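Local coordinates for protein S-adenosylmethionine dependent methyltransferase (Mesorhizobium loti, PDB 3BKW) that probably transfers methyl groups from S-adenosylmethionine to an acceptor molecule, using a Rossmann-like methyltransferase fold, at residues Arg192-Gly195 against Thr196-Ala200; Leu101-Gln105 against Asp106-Leu110; Ala228-Asp232 against Arg233-Leu237; Leu115-His118 against Tyr119-Asp122. One frame throughout, in Å; residues are numbered along the deposited sequence. Where two conformers were deposited one is given.

Interaction 1 (Arg192-Gly195 against Thr196-Ala200); sequences RTVG and TTLNA. With EDO (1,2-ethanediol), chain C; EDO (1,2-ethanediol), chain G.
Thr-193 and Thr-196 meet hydroxyl to hydroxyl, their OG1 atoms 3.0 Å apart, where the chain enters helix 194-203. Thr-193 holds the N-cap position: its OG1 sits between the backbone N and the carbonyl carbon (chi1 67°), which turns the hydroxyl over the first turn. On the backbone, Thr-197 N reaches Thr-193 O at 3.1 Å, Leu-198 N reaches Val-194 O, and Asn-199 N closes on Gly-195 O at 2.8 Å. Val-194 and Leu-198 run side by side on the buried flank, with CG1 of the first 3.8 Å from CD1 of the second. On another flank Thr-197 OG1 has two small partners. An ethanediol, probably from the crystallisation liquor, puts its O1 2.7 Å from Thr-197 OG1 and accepts from Arg-192 NE at 2.8 Å; a water lies 2.7 Å from the same Thr-197 OG1 and donates to Arg-192 O. The side chain of Arg-192 runs roughly perpendicular to that of Thr-196, with its CB and CG near the Thr-196 methyl. Further out, Glu-175 OE2 binds both Thr-193 N and Thr-196 OG1. Glu-213 of the second subunit takes Gly-195 N, and Asn-199 ND2 reaches Val-211 O of that subunit. Two carboxylates thus gather at the amino end of a helix, where the helix dipole would be expected to favour their ionised form, one of them supplied across the dimer interface.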
loop_
_atom_site.group_PDB
_atom_site.type_symbol
_atom_site.label_atom_id
_atom_site.label_comp_id
_atom_site.label_asym_id
_atom_site.label_seq_id
_atom_site.Cartn_x
_atom_site.Cartn_y
_atom_site.Cartn_z
ATOM N N ARG A 192 -0.629 -1.189 12.289
ATOM C CA ARG A 192 -0.372 0.020 11.512
ATOM C C ARG A 192 -0.892 -0.283 10.125
ATOM O O ARG A 192 -0.623 -1.372 9.596
ATOM C CB ARG A 192 1.122 0.337 11.440
ATOM C CG ARG A 192 1.707 0.898 12.733
ATOM C CD ARG A 192 3.215 1.111 12.637
ATOM N NE ARG A 192 3.985 -0.137 12.775
ATOM C CZ ARG A 192 4.647 -0.559 13.868
ATOM N NH1 ARG A 192 4.725 0.168 14.983
ATOM N NH2 ARG A 192 5.308 -1.717 13.800
ATOM N N THR A 193 -1.572 0.690 9.518
ATOM C CA THR A 193 -2.122 0.507 8.170
ATOM C C THR A 193 -0.969 0.460 7.146
ATOM O O THR A 193 0.162 0.857 7.452
ATOM C CB THR A 193 -3.094 1.660 7.814
ATOM O OG1 THR A 193 -2.360 2.885 7.701
ATOM C CG2 THR A 193 -4.239 1.806 8.860
ATOM N N VAL A 194 -1.255 -0.021 5.936
ATOM C CA VAL A 194 -0.248 -0.050 4.854
ATOM C C VAL A 194 0.283 1.378 4.615
ATOM O O VAL A 194 1.486 1.589 4.510
ATOM C CB VAL A 194 -0.802 -0.634 3.520
ATOM C CG1 VAL A 194 0.283 -0.641 2.424
ATOM C CG2 VAL A 194 -1.368 -2.054 3.711
ATOM N N GLY A 195 -0.615 2.359 4.534
ATOM C CA GLY A 195 -0.199 3.759 4.335
ATOM C C GLY A 195 0.734 4.261 5.418
ATOM O O GLY A 195 1.739 4.889 5.119
ATOM N N THR A 196 0.416 3.960 6.672
ATOM C CA THR A 196 1.273 4.377 7.790
ATOM C C THR A 196 2.684 3.801 7.640
ATOM O O THR A 196 3.667 4.500 7.795
ATOM C CB THR A 196 0.658 3.966 9.122
ATOM O OG1 THR A 196 -0.550 4.721 9.325
ATOM C CG2 THR A 196 1.635 4.210 10.296
ATOM N N THR A 197 2.780 2.512 7.341
ATOM C CA THR A 197 4.077 1.860 7.152
ATOM C C THR A 197 4.868 2.484 6.018
ATOM O O THR A 197 6.049 2.779 6.160
ATOM C CB THR A 197 3.871 0.352 6.891
ATOM O OG1 THR A 197 3.275 -0.217 8.054
ATOM C CG2 THR A 197 5.170 -0.400 6.520
ATOM N N LEU A 198 4.209 2.670 4.876
ATOM C CA LEU A 198 4.882 3.237 3.708
ATOM C C LEU A 198 5.280 4.692 3.909
ATOM O O LEU A 198 6.394 5.099 3.549
ATOM C CB LEU A 198 4.032 3.081 2.455
ATOM C CG LEU A 198 3.691 1.633 2.059
ATOM C CD1 LEU A 198 2.800 1.645 0.811
ATOM C CD2 LEU A 198 4.906 0.759 1.865
ATOM N N ASN A 199 4.386 5.478 4.503
ATOM C CA ASN A 199 4.693 6.889 4.785
ATOM C C ASN A 199 5.875 7.035 5.746
ATOM O O ASN A 199 6.711 7.907 5.572
ATOM C CB ASN A 199 3.474 7.590 5.357
ATOM C CG ASN A 199 2.354 7.752 4.349
ATOM O OD1 ASN A 199 2.564 7.649 3.134
ATOM N ND2 ASN A 199 1.161 8.057 4.852
ATOM N N ALA A 200 5.956 6.132 6.725
ATOM C CA ALA A 200 7.073 6.107 7.678
ATOM C C ALA A 200 8.399 5.779 6.982
ATOM O O ALA A 200 9.425 6.404 7.270
ATOM C CB ALA A 200 6.789 5.139 8.801
HETATM C C1 EDO C . 4.469 -2.639 10.144
HETATM O O1 EDO C . 4.485 -1.198 10.234
HETATM C C2 EDO C . 3.171 -3.235 10.713
HETATM O O2 EDO C . 3.181 -3.289 12.138
HETATM C C1 EDO G . 5.846 11.553 4.695
HETATM O O1 EDO G . 6.501 10.327 4.362
HETATM C C2 EDO G . 4.358 11.430 4.398
HETATM O O2 EDO G . 4.199 10.962 3.064
HETATM O O HOH W 1 1.321 -2.067 7.677
#

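Interaction 2 (Leu101-Gln105 against Asp106-Leu110); sequences LHLPQ and DSFDL. With EDO (1,2-ethanediol), chain F.
Pro-104 and Ser-107 pack against each other across a tight turn that leads into strand 108-114, the fourth strand in the 3-2-1-4-5-7-6 sheet of a class I methyltransferase. At the corner Asp-106 takes left-handed helical backbone angles (52°, 41°), and the chain doubles back enough for Ser-107 to reach its neighbour but one. The serine OG is swung away from its own carbonyl carbon and beside its backbone N (chi1 -68°), from where it donates to Gln-105 O at 2.9 Å, coming from above the carbonyl plane and not along a lone pair. Ser-107 OG also lies 3.5 Å from Pro-104 CB, with the ring's CG almost as near. An alanine here lacks the hydroxyl, which would probably leave Gln-105 O without this donor and the corner less firmly tied. Gln-105 is stretched out beyond CG and crosses Asp-106 obliquely; the carboxylate of Asp-106 finds its partner in Ser-135 OG. Below the turn the Phe-108 ring reaches back under the incoming chain and also packs on Val-48 of strand 46-50 and on Tyr-68 and Leu-70 of strand 68-73. Its CE2 meets Pro-104 CG at 4.3 Å and Leu-103 CD2 at 4.5 Å, both approaching at a slant.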
loop_
_atom_site.group_PDB
_atom_site.type_symbol
_atom_site.label_atom_id
_atom_site.label_comp_id
_atom_site.label_asym_id
_atom_site.label_seq_id
_atom_site.Cartn_x
_atom_site.Cartn_y
_atom_site.Cartn_z
ATOM N N LEU A 101 17.583 -0.752 18.700
ATOM C CA LEU A 101 18.555 -1.135 17.692
ATOM C C LEU A 101 19.577 -0.054 17.358
ATOM O O LEU A 101 19.214 1.107 17.129
ATOM C CB LEU A 101 17.837 -1.528 16.391
ATOM C CG LEU A 101 18.658 -2.021 15.183
ATOM C CD1 LEU A 101 19.310 -3.373 15.468
ATOM C CD2 LEU A 101 17.808 -2.079 13.904
ATOM N N HIS A 102 20.842 -0.478 17.334
ATOM C CA HIS A 102 21.948 0.357 16.915
ATOM C C HIS A 102 22.679 -0.421 15.823
ATOM O O HIS A 102 22.871 -1.630 15.939
ATOM C CB HIS A 102 22.840 0.714 18.104
ATOM C CG HIS A 102 22.154 1.578 19.120
ATOM N ND1 HIS A 102 21.473 1.060 20.201
ATOM C CD2 HIS A 102 22.015 2.924 19.200
ATOM C CE1 HIS A 102 20.957 2.048 20.911
ATOM N NE2 HIS A 102 21.272 3.189 20.326
ATOM N N LEU A 103 23.030 0.270 14.737
ATOM C CA LEU A 103 23.749 -0.333 13.624
ATOM C C LEU A 103 24.839 0.631 13.182
ATOM O O LEU A 103 24.611 1.854 13.202
ATOM C CB LEU A 103 22.818 -0.650 12.442
ATOM C CG LEU A 103 21.805 -1.802 12.553
ATOM C CD1 LEU A 103 20.939 -1.862 11.282
ATOM C CD2 LEU A 103 22.510 -3.131 12.783
ATOM N N PRO A 104 26.018 0.099 12.782
ATOM C CA PRO A 104 27.064 0.963 12.275
ATOM C C PRO A 104 26.651 1.582 10.941
ATOM O O PRO A 104 25.987 0.933 10.129
ATOM C CB PRO A 104 28.257 0.013 12.104
ATOM C CG PRO A 104 27.667 -1.295 11.928
ATOM C CD PRO A 104 26.452 -1.315 12.777
ATOM N N GLN A 105 27.036 2.833 10.742
ATOM C CA GLN A 105 26.659 3.605 9.562
ATOM C C GLN A 105 27.332 3.077 8.298
ATOM O O GLN A 105 28.468 2.599 8.374
ATOM C CB GLN A 105 27.078 5.067 9.768
ATOM C CG GLN A 105 26.582 6.049 8.724
ATOM C CD GLN A 105 27.118 7.470 8.934
ATOM O OE1 GLN A 105 27.786 7.767 9.929
ATOM N NE2 GLN A 105 26.819 8.350 7.983
ATOM N N ASP A 106 26.608 3.122 7.169
ATOM C CA ASP A 106 27.161 2.808 5.841
ATOM C C ASP A 106 27.880 1.440 5.805
ATOM O O ASP A 106 28.953 1.296 5.205
ATOM C CB ASP A 106 28.114 3.985 5.491
ATOM C CG ASP A 106 28.621 3.973 4.063
ATOM O OD1 ASP A 106 27.947 3.456 3.170
ATOM O OD2 ASP A 106 29.725 4.516 3.834
ATOM N N SER A 107 27.284 0.454 6.477
ATOM C CA SER A 107 27.883 -0.883 6.662
ATOM C C SER A 107 27.199 -2.064 5.992
ATOM O O SER A 107 27.745 -3.193 6.023
ATOM C CB SER A 107 28.006 -1.144 8.159
ATOM O OG SER A 107 28.970 -0.262 8.701
ATOM N N PHE A 108 26.028 -1.835 5.393
ATOM C CA PHE A 108 25.270 -2.906 4.739
ATOM C C PHE A 108 24.705 -2.485 3.407
ATOM O O PHE A 108 24.402 -1.325 3.194
ATOM C CB PHE A 108 24.153 -3.408 5.667
ATOM C CG PHE A 108 24.669 -3.934 6.950
ATOM C CD1 PHE A 108 25.157 -5.232 7.024
ATOM C CD2 PHE A 108 24.743 -3.115 8.077
ATOM C CE1 PHE A 108 25.682 -5.719 8.212
ATOM C CE2 PHE A 108 25.252 -3.602 9.264
ATOM C CZ PHE A 108 25.730 -4.911 9.330
ATOM N N ASP A 109 24.590 -3.445 2.504
ATOM C CA ASP A 109 23.982 -3.241 1.194
ATOM C C ASP A 109 22.515 -3.662 1.214
ATOM O O ASP A 109 21.737 -3.216 0.371
ATOM C CB ASP A 109 24.719 -4.073 0.151
ATOM C CG ASP A 109 26.172 -3.738 0.092
ATOM O OD1 ASP A 109 26.472 -2.576 -0.252
ATOM O OD2 ASP A 109 27.001 -4.618 0.410
ATOM N N LEU A 110 22.158 -4.571 2.135
ATOM C CA LEU A 110 20.806 -5.093 2.254
ATOM C C LEU A 110 20.453 -5.328 3.703
ATOM O O LEU A 110 21.245 -5.900 4.434
ATOM C CB LEU A 110 20.703 -6.446 1.511
ATOM C CG LEU A 110 19.420 -7.290 1.632
ATOM C CD1 LEU A 110 18.207 -6.513 1.113
ATOM C CD2 LEU A 110 19.584 -8.635 0.948
HETATM C C1 EDO F . 24.188 -0.777 -1.959
HETATM O O1 EDO F . 25.572 -0.634 -1.672
HETATM C C2 EDO F . 24.029 -1.325 -3.372
HETATM O O2 EDO F . 24.359 -2.732 -3.409
#

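Interaction 3 (Ala228-Asp232 against Arg233-Leu237); sequences AEELD and RPMFL
The side chains of Arg-233 and Glu-230 run alongside each other in the same direction and join at their ends in a salt bridge. From CB, which rests against the peptide of Asp-232 just before it, the arginine starts with CG between its backbone N and carbonyl carbon (chi1 66°). The chain bends at chi2 and then runs straight through CD to NE. At the tip NH1 donates to Glu-230 OE1 at 2.9 Å; the oxygen lies in the guanidinium plane and is met on its syn side, but NH1 comes 31° out of the carboxylate plane and the bond is somewhat bent (142° at the hydrogen). NH2 donates to a water 3.0 Å away, and that water donates in turn to Glu-229 OE2 and Glu-230 OE2. All this occurs where a 3-10 turn, residues 228-231, hands over to strand 236-242, the antiparallel strand between 138-145 and 207-213 in the methyltransferase sheet. A second water donates to Glu-230 OE1 at 2.7 Å and accepts from the N of Met-235, a selenomethionine whose CE lies 3.8 Å from Glu-230 OE2. With an alanine in place of Glu-230 the carboxylate is gone, and the guanidinium would probably be freer to turn and both waters less firmly held. The guanidinium also makes a cation-pi contact with Trp-167.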
loop_
_atom_site.group_PDB
_atom_site.type_symbol
_atom_site.label_atom_id
_atom_site.label_comp_id
_atom_site.label_asym_id
_atom_site.label_seq_id
_atom_site.Cartn_x
_atom_site.Cartn_y
_atom_site.Cartn_z
ATOM N N ALA A 228 -5.381 -22.388 -0.125
ATOM C CA ALA A 228 -6.563 -21.865 -0.848
ATOM C C ALA A 228 -7.307 -20.741 -0.088
ATOM O O ALA A 228 -7.722 -19.748 -0.697
ATOM C CB ALA A 228 -7.538 -23.011 -1.223
ATOM N N GLU A 229 -7.432 -20.876 1.238
ATOM C CA GLU A 229 -8.092 -19.841 2.061
ATOM C C GLU A 229 -7.367 -18.482 2.046
ATOM O O GLU A 229 -7.985 -17.448 2.262
ATOM C CB GLU A 229 -8.321 -20.329 3.505
ATOM C CG GLU A 229 -7.076 -20.440 4.354
ATOM C CD GLU A 229 -7.358 -20.989 5.734
ATOM O OE1 GLU A 229 -8.097 -21.989 5.865
ATOM O OE2 GLU A 229 -6.814 -20.424 6.695
ATOM N N GLU A 230 -6.072 -18.487 1.737
ATOM C CA GLU A 230 -5.268 -17.260 1.688
ATOM C C GLU A 230 -5.698 -16.335 0.527
ATOM O O GLU A 230 -5.333 -15.172 0.527
ATOM C CB GLU A 230 -3.763 -17.579 1.621
ATOM C CG GLU A 230 -3.234 -18.587 2.701
ATOM C CD GLU A 230 -3.437 -18.117 4.132
ATOM O OE1 GLU A 230 -3.587 -16.904 4.343
ATOM O OE2 GLU A 230 -3.405 -18.962 5.056
ATOM N N LEU A 231 -6.476 -16.852 -0.443
ATOM C CA LEU A 231 -7.046 -16.011 -1.520
ATOM C C LEU A 231 -8.060 -14.978 -1.016
ATOM O O LEU A 231 -8.263 -13.933 -1.656
ATOM C CB LEU A 231 -7.699 -16.859 -2.610
ATOM C CG LEU A 231 -6.750 -17.795 -3.377
ATOM C CD1 LEU A 231 -7.537 -18.552 -4.446
ATOM C CD2 LEU A 231 -5.593 -17.059 -4.018
ATOM N N ASP A 232 -8.682 -15.239 0.131
ATOM C CA ASP A 232 -9.720 -14.360 0.669
ATOM C C ASP A 232 -9.215 -13.152 1.427
ATOM O O ASP A 232 -9.838 -12.098 1.362
ATOM C CB ASP A 232 -10.720 -15.159 1.502
ATOM C CG ASP A 232 -11.601 -16.025 0.638
ATOM O OD1 ASP A 232 -12.096 -15.545 -0.407
ATOM O OD2 ASP A 232 -11.829 -17.169 1.026
ATOM N N ARG A 233 -8.111 -13.308 2.147
ATOM C CA ARG A 233 -7.509 -12.197 2.858
ATOM C C ARG A 233 -6.003 -12.434 3.028
ATOM O O ARG A 233 -5.604 -13.566 3.260
ATOM C CB ARG A 233 -8.194 -11.984 4.218
ATOM C CG ARG A 233 -8.008 -13.115 5.237
ATOM C CD ARG A 233 -6.892 -12.809 6.232
ATOM N NE ARG A 233 -6.724 -13.927 7.145
ATOM C CZ ARG A 233 -6.011 -15.022 6.913
ATOM N NH1 ARG A 233 -5.362 -15.196 5.780
ATOM N NH2 ARG A 233 -5.977 -15.985 7.839
ATOM N N PRO A 234 -5.202 -11.364 2.971
ATOM C CA PRO A 234 -3.765 -11.521 3.113
ATOM C C PRO A 234 -3.320 -11.627 4.567
ATOM O O PRO A 234 -3.781 -10.852 5.413
ATOM C CB PRO A 234 -3.218 -10.237 2.494
ATOM C CG PRO A 234 -4.243 -9.223 2.753
ATOM C CD PRO A 234 -5.567 -9.953 2.751
HETATM N N MSE A 235 -2.437 -12.578 4.852
HETATM C CA MSE A 235 -1.821 -12.681 6.161
HETATM C C MSE A 235 -0.616 -11.743 6.263
HETATM O O MSE A 235 -0.315 -11.259 7.365
HETATM C CB MSE A 235 -1.353 -14.100 6.458
HETATM C CG MSE A 235 -0.884 -14.293 7.869
HETATM SE SE MSE A 235 -0.608 -16.154 8.272
HETATM C CE MSE A 235 -2.405 -16.768 8.039
ATOM N N PHE A 236 0.072 -11.512 5.136
ATOM C CA PHE A 236 1.334 -10.768 5.142
ATOM C C PHE A 236 1.420 -9.617 4.177
ATOM O O PHE A 236 0.827 -9.643 3.101
ATOM C CB PHE A 236 2.501 -11.716 4.811
ATOM C CG PHE A 236 2.548 -12.949 5.657
ATOM C CD1 PHE A 236 2.731 -12.821 7.026
ATOM C CD2 PHE A 236 2.454 -14.219 5.094
ATOM C CE1 PHE A 236 2.793 -13.958 7.846
ATOM C CE2 PHE A 236 2.516 -15.355 5.904
ATOM C CZ PHE A 236 2.679 -15.212 7.282
ATOM N N LEU A 237 2.167 -8.603 4.604
ATOM C CA LEU A 237 2.559 -7.460 3.791
ATOM C C LEU A 237 4.063 -7.605 3.547
ATOM O O LEU A 237 4.828 -7.762 4.513
ATOM C CB LEU A 237 2.280 -6.138 4.510
ATOM C CG LEU A 237 2.651 -4.859 3.739
ATOM C CD1 LEU A 237 1.771 -4.699 2.470
ATOM C CD2 LEU A 237 2.563 -3.603 4.619
HETATM O O HOH W 2 -4.954 -18.745 7.085
HETATM O O HOH W 3 -1.908 -14.999 3.359
#

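Interaction 4 (Leu115-His118 against Tyr119-Asp122); sequences LALH and YVED. With EDO (1,2-ethanediol), chain E.
The imidazole of His-118 drives its edge into one face of the Tyr-119 ring, an edge-to-face pair between sequence neighbours with centroids 4.2 Å apart and planes at 65°. This is the tight half of the contact. CD2 of the histidine stands 3.3 Å above the centre of the phenol ring, and NE2 comes to 3.2 Å from Tyr-119 CZ. With CG placed between the backbone N and carbonyl carbon (chi1 53°), His-118 runs alongside the tyrosine instead of diverging from it. Two backbone bonds of 3-10 type, Tyr-119 N to Ala-116 O and Val-120 N to Leu-117 O, both 3.1 Å, fix the short turn beneath. Leu-117 CD2 and Val-120 CG2 meet more loosely across the turn, 4.4 Å apart, though both side chains are buried against Leu-126 of the following helix. On the solvent side a water lies 3.1 Å from His-118 NE2 and donates to Tyr-119 OH, bridging the two. Asp-122, at the N-cap of helix 123-133, accepts from an ethanediol hydroxyl on OD1, which also caps the helix through a weak bond from Arg-125 N. The turn follows the carboxyl end of parallel strand 108-114, the side of a Rossmann-like methyltransferase sheet where cofactor and substrate are generally bound.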
loop_
_atom_site.group_PDB
_atom_site.type_symbol
_atom_site.label_atom_id
_atom_site.label_comp_id
_atom_site.label_asym_id
_atom_site.label_seq_id
_atom_site.Cartn_x
_atom_site.Cartn_y
_atom_site.Cartn_z
ATOM N N LEU A 115 9.005 -11.175 9.483
ATOM C CA LEU A 115 7.991 -11.269 10.536
ATOM C C LEU A 115 8.460 -10.877 11.929
ATOM O O LEU A 115 8.197 -11.571 12.921
ATOM C CB LEU A 115 7.403 -12.687 10.505
ATOM C CG LEU A 115 6.837 -13.158 9.161
ATOM C CD1 LEU A 115 6.292 -14.595 9.281
ATOM C CD2 LEU A 115 5.779 -12.193 8.636
ATOM N N ALA A 116 9.168 -9.759 11.984
ATOM C CA ALA A 116 9.689 -9.194 13.237
ATOM C C ALA A 116 9.203 -7.778 13.529
ATOM O O ALA A 116 8.989 -7.436 14.676
ATOM C CB ALA A 116 11.231 -9.189 13.215
ATOM N N LEU A 117 9.059 -6.946 12.493
ATOM C CA LEU A 117 8.776 -5.538 12.683
ATOM C C LEU A 117 7.402 -5.218 13.215
ATOM O O LEU A 117 7.246 -4.175 13.839
ATOM C CB LEU A 117 9.090 -4.716 11.441
ATOM C CG LEU A 117 10.537 -4.750 10.922
ATOM C CD1 LEU A 117 10.684 -3.538 9.983
ATOM C CD2 LEU A 117 11.611 -4.742 11.966
ATOM N N HIS A 118 6.443 -6.140 13.068
ATOM C CA HIS A 118 5.126 -5.953 13.689
ATOM C C HIS A 118 5.156 -6.004 15.221
ATOM O O HIS A 118 4.163 -5.667 15.850
ATOM C CB HIS A 118 4.023 -6.831 13.107
ATOM C CG HIS A 118 4.347 -8.282 13.073
ATOM N ND1 HIS A 118 4.833 -8.899 11.950
ATOM C CD2 HIS A 118 4.270 -9.240 14.019
ATOM C CE1 HIS A 118 5.020 -10.183 12.193
ATOM N NE2 HIS A 118 4.708 -10.413 13.448
ATOM N N TYR A 119 6.276 -6.440 15.814
ATOM C CA TYR A 119 6.460 -6.419 17.275
ATOM C C TYR A 119 7.218 -5.190 17.808
ATOM O O TYR A 119 7.384 -5.047 19.016
ATOM C CB TYR A 119 7.161 -7.702 17.735
ATOM C CG TYR A 119 6.428 -8.963 17.308
ATOM C CD1 TYR A 119 5.083 -9.168 17.657
ATOM C CD2 TYR A 119 7.068 -9.954 16.557
ATOM C CE1 TYR A 119 4.386 -10.329 17.266
ATOM C CE2 TYR A 119 6.372 -11.133 16.172
ATOM C CZ TYR A 119 5.029 -11.299 16.537
ATOM O OH TYR A 119 4.294 -12.424 16.156
ATOM N N VAL A 120 7.612 -4.282 16.901
ATOM C CA VAL A 120 8.391 -3.084 17.246
ATOM C C VAL A 120 7.428 -1.918 17.375
ATOM O O VAL A 120 6.788 -1.582 16.397
ATOM C CB VAL A 120 9.486 -2.814 16.173
ATOM C CG1 VAL A 120 10.217 -1.513 16.458
ATOM C CG2 VAL A 120 10.488 -3.977 16.153
ATOM N N GLU A 121 7.367 -1.282 18.548
ATOM C CA GLU A 121 6.433 -0.182 18.779
ATOM C C GLU A 121 6.789 1.057 17.968
ATOM O O GLU A 121 5.928 1.603 17.268
ATOM C CB GLU A 121 6.338 0.169 20.265
ATOM C CG GLU A 121 5.221 1.158 20.586
ATOM C CD GLU A 121 4.927 1.293 22.074
ATOM O OE1 GLU A 121 5.801 0.980 22.912
ATOM O OE2 GLU A 121 3.800 1.730 22.398
ATOM N N ASP A 122 8.046 1.495 18.077
ATOM C CA ASP A 122 8.532 2.690 17.365
ATOM C C ASP A 122 9.245 2.239 16.091
ATOM O O ASP A 122 10.478 2.257 15.997
ATOM C CB ASP A 122 9.426 3.524 18.295
ATOM C CG ASP A 122 9.769 4.895 17.724
ATOM O OD1 ASP A 122 9.371 5.203 16.574
ATOM O OD2 ASP A 122 10.443 5.654 18.455
HETATM C C1 EDO E . 8.643 8.406 16.191
HETATM O O1 EDO E . 9.714 7.620 15.664
HETATM C C2 EDO E . 8.866 9.878 15.855
HETATM O O2 EDO E . 9.025 10.103 14.440
HETATM O O HOH W 4 5.327 -13.426 13.831
#

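Overall arrangement
Along the chain the order is interaction 2, 4, 1, 3. Interaction 2 runs into the start of strand 108-114 and interaction 4 follows its end, leading toward helix 123-133, with centres 18 Å apart. Interaction 1 lies beside interaction 4: Arg-192 NH2 reaches Val-120 O at 3.0 Å, so the start of helix 194-203 is tied to the loop after the fourth strand. Interaction 3 opens strand 236-242 and touches both, through Leu-237 on Val-194 and Phe-236 on Leu-115. It lies 33 Å from interaction 2, centre to centre, on the opposite side of the chain's centre, yet both reach the same seven-stranded sheet. Interactions 1 and 3 also meet the second subunit, linking that connected group to the dimer interface.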